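Local coordinates for protein starch synthase I (Hordeum vulgare, PDB 4HLN) that belongs to the starch synthases, plant glycosyltransferases built from two Rossmann-like domains of the GT-B type, at residues 213-218 with 235-240. Sequence-based numbering, arbitrary orientation.
Sequences VDHPSY and NQFRYT
R238 and Y218 run past each other in opposite directions, each bonding to the other segment's backbone. The guanidinium of R238 meets S217 O at its edge: NE lies 3.1 Å from S217 O in a nearly straight bond (164°), approaching from above the carbonyl plane, and NH2 adds a weak one. A bend in the arginine chain at chi3 turns the group back along helix 235-252, where NH1 bonds to N235 OD1 at 2.7 Å; F229 O is a further acceptor for NH1, so the guanidinium is tied down from several directions. Y218 answers with its phenol: OH donates to R238 O over 2.8 Å, this oxygen lying at the ring edge, while ring atom CE1 packs 3.8 Å from R238 CB. S217 sits alongside the arginine stem, its OG nearest R238 CG. Within the same turn, H215 ND1 accepts a bond from S217 N at 3.1 Å, which helps fix the imidazole; with CG anti to the backbone N (chi1 -174°), that ring offers its face to the edge of F237 in an offset edge-to-face pair, planes at 82°. The contact thus fastens the short 3-10 turn after strand 208-214 to the first turns of helix 235-252 in the N-terminal Rossmann-like domain. Y218 also packs on L241 and L242 of that helix and on P166, at the end of strand 160-166, while F237 meets F192 and H196 edge-to-face.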
loop_
_atom_site.group_PDB
_atom_site.type_symbol
_atom_site.label_atom_id
_atom_site.label_comp_id
_atom_site.label_asym_id
_atom_site.label_seq_id
_atom_site.Cartn_x
_atom_site.Cartn_y
_atom_site.Cartn_z
ATOM N N VAL A 213 7.212 -17.979 -12.731
ATOM C CA VAL A 213 6.606 -18.442 -13.963
ATOM C C VAL A 213 7.484 -18.000 -15.122
ATOM O O VAL A 213 7.747 -16.809 -15.283
ATOM C CB VAL A 213 5.188 -17.907 -14.091
ATOM C CG1 VAL A 213 4.549 -18.357 -15.400
ATOM C CG2 VAL A 213 4.377 -18.401 -12.910
ATOM N N ASP A 214 7.964 -18.963 -15.908
ATOM C CA ASP A 214 8.892 -18.654 -16.987
ATOM C C ASP A 214 8.300 -18.723 -18.398
ATOM O O ASP A 214 7.727 -19.744 -18.819
ATOM C CB ASP A 214 10.150 -19.516 -16.908
ATOM C CG ASP A 214 11.304 -18.934 -17.724
ATOM O OD1 ASP A 214 11.707 -17.780 -17.438
ATOM O OD2 ASP A 214 11.794 -19.616 -18.656
ATOM N N HIS A 215 8.469 -17.617 -19.117
ATOM C CA HIS A 215 8.106 -17.511 -20.522
ATOM C C HIS A 215 9.055 -16.488 -21.161
ATOM O O HIS A 215 9.512 -15.547 -20.504
ATOM C CB HIS A 215 6.640 -17.074 -20.663
ATOM C CG HIS A 215 6.143 -17.086 -22.072
ATOM N ND1 HIS A 215 6.400 -16.061 -22.962
ATOM C CD2 HIS A 215 5.418 -18.006 -22.755
ATOM C CE1 HIS A 215 5.855 -16.352 -24.129
ATOM N NE2 HIS A 215 5.247 -17.523 -24.031
ATOM N N PRO A 216 9.378 -16.676 -22.445
ATOM C CA PRO A 216 10.279 -15.745 -23.151
ATOM C C PRO A 216 9.897 -14.252 -23.007
ATOM O O PRO A 216 10.780 -13.402 -22.842
ATOM C CB PRO A 216 10.163 -16.192 -24.609
ATOM C CG PRO A 216 9.758 -17.665 -24.520
ATOM C CD PRO A 216 8.937 -17.810 -23.282
ATOM N N SER A 217 8.603 -13.948 -23.047
ATOM C CA SER A 217 8.132 -12.564 -22.989
ATOM C C SER A 217 8.391 -11.854 -21.657
ATOM O O SER A 217 8.223 -10.631 -21.551
ATOM C CB SER A 217 6.642 -12.476 -23.333
ATOM O OG SER A 217 5.845 -12.880 -22.235
ATOM N N TYR A 218 8.781 -12.601 -20.631
ATOM C CA TYR A 218 9.158 -11.950 -19.380
ATOM C C TYR A 218 10.627 -11.530 -19.376
ATOM O O TYR A 218 11.038 -10.791 -18.493
ATOM C CB TYR A 218 8.924 -12.859 -18.183
ATOM C CG TYR A 218 7.503 -13.242 -17.939
ATOM C CD1 TYR A 218 6.480 -12.323 -18.097
ATOM C CD2 TYR A 218 7.178 -14.539 -17.542
ATOM C CE1 TYR A 218 5.166 -12.684 -17.867
ATOM C CE2 TYR A 218 5.866 -14.917 -17.312
ATOM C CZ TYR A 218 4.867 -13.985 -17.469
ATOM O OH TYR A 218 3.566 -14.352 -17.247
ATOM N N ASN A 235 1.456 -6.945 -23.008
ATOM C CA ASN A 235 1.132 -7.064 -21.596
ATOM C C ASN A 235 -0.071 -7.956 -21.304
ATOM O O ASN A 235 0.027 -8.932 -20.547
ATOM C CB ASN A 235 0.892 -5.686 -20.983
ATOM C CG ASN A 235 2.165 -5.056 -20.483
ATOM O OD1 ASN A 235 3.192 -5.718 -20.409
ATOM N ND2 ASN A 235 2.107 -3.777 -20.136
ATOM N N GLN A 236 -1.211 -7.618 -21.894
ATOM C CA GLN A 236 -2.416 -8.379 -21.627
ATOM C C GLN A 236 -2.132 -9.872 -21.771
ATOM O O GLN A 236 -2.544 -10.667 -20.948
ATOM C CB GLN A 236 -3.540 -7.956 -22.555
ATOM C CG GLN A 236 -4.840 -8.707 -22.307
ATOM C CD GLN A 236 -5.846 -8.513 -23.424
ATOM O OE1 GLN A 236 -5.555 -8.796 -24.593
ATOM N NE2 GLN A 236 -7.041 -8.019 -23.075
ATOM N N PHE A 237 -1.396 -10.233 -22.808
ATOM C CA PHE A 237 -1.002 -11.610 -23.025
ATOM C C PHE A 237 -0.070 -12.144 -21.924
ATOM O O PHE A 237 -0.262 -13.267 -21.412
ATOM C CB PHE A 237 -0.353 -11.737 -24.409
ATOM C CG PHE A 237 0.414 -13.007 -24.612
ATOM C CD1 PHE A 237 -0.238 -14.234 -24.652
ATOM C CD2 PHE A 237 1.793 -12.980 -24.765
ATOM C CE1 PHE A 237 0.479 -15.418 -24.838
ATOM C CE2 PHE A 237 2.519 -14.162 -24.956
ATOM C CZ PHE A 237 1.867 -15.380 -24.995
ATOM N N ARG A 238 0.938 -11.352 -21.567
ATOM C CA ARG A 238 1.932 -11.778 -20.581
ATOM C C ARG A 238 1.251 -12.102 -19.262
ATOM O O ARG A 238 1.520 -13.131 -18.646
ATOM C CB ARG A 238 2.988 -10.693 -20.324
ATOM C CG ARG A 238 3.920 -10.380 -21.482
ATOM C CD ARG A 238 4.457 -8.965 -21.346
ATOM N NE ARG A 238 5.793 -8.904 -20.770
ATOM C CZ ARG A 238 6.187 -7.987 -19.893
ATOM N NH1 ARG A 238 5.333 -7.069 -19.483
ATOM N NH2 ARG A 238 7.431 -7.991 -19.417
ATOM N N TYR A 239 0.359 -11.220 -18.832
ATOM C CA TYR A 239 -0.228 -11.352 -17.513
ATOM C C TYR A 239 -1.408 -12.320 -17.467
ATOM O O TYR A 239 -1.753 -12.851 -16.417
ATOM C CB TYR A 239 -0.502 -9.973 -16.921
ATOM C CG TYR A 239 0.811 -9.296 -16.673
ATOM C CD1 TYR A 239 1.246 -8.248 -17.468
ATOM C CD2 TYR A 239 1.669 -9.775 -15.682
ATOM C CE1 TYR A 239 2.497 -7.657 -17.249
ATOM C CE2 TYR A 239 2.896 -9.198 -15.448
ATOM C CZ TYR A 239 3.312 -8.134 -16.230
ATOM O OH TYR A 239 4.550 -7.575 -15.980
ATOM N N THR A 240 -1.978 -12.579 -18.634
ATOM C CA THR A 240 -2.878 -13.707 -18.823
ATOM C C THR A 240 -2.149 -15.025 -18.505
ATOM O O THR A 240 -2.691 -15.890 -17.809
ATOM C CB THR A 240 -3.440 -13.709 -20.271
ATOM O OG1 THR A 240 -4.289 -12.572 -20.435
ATOM C CG2 THR A 240 -4.261 -14.952 -20.573
#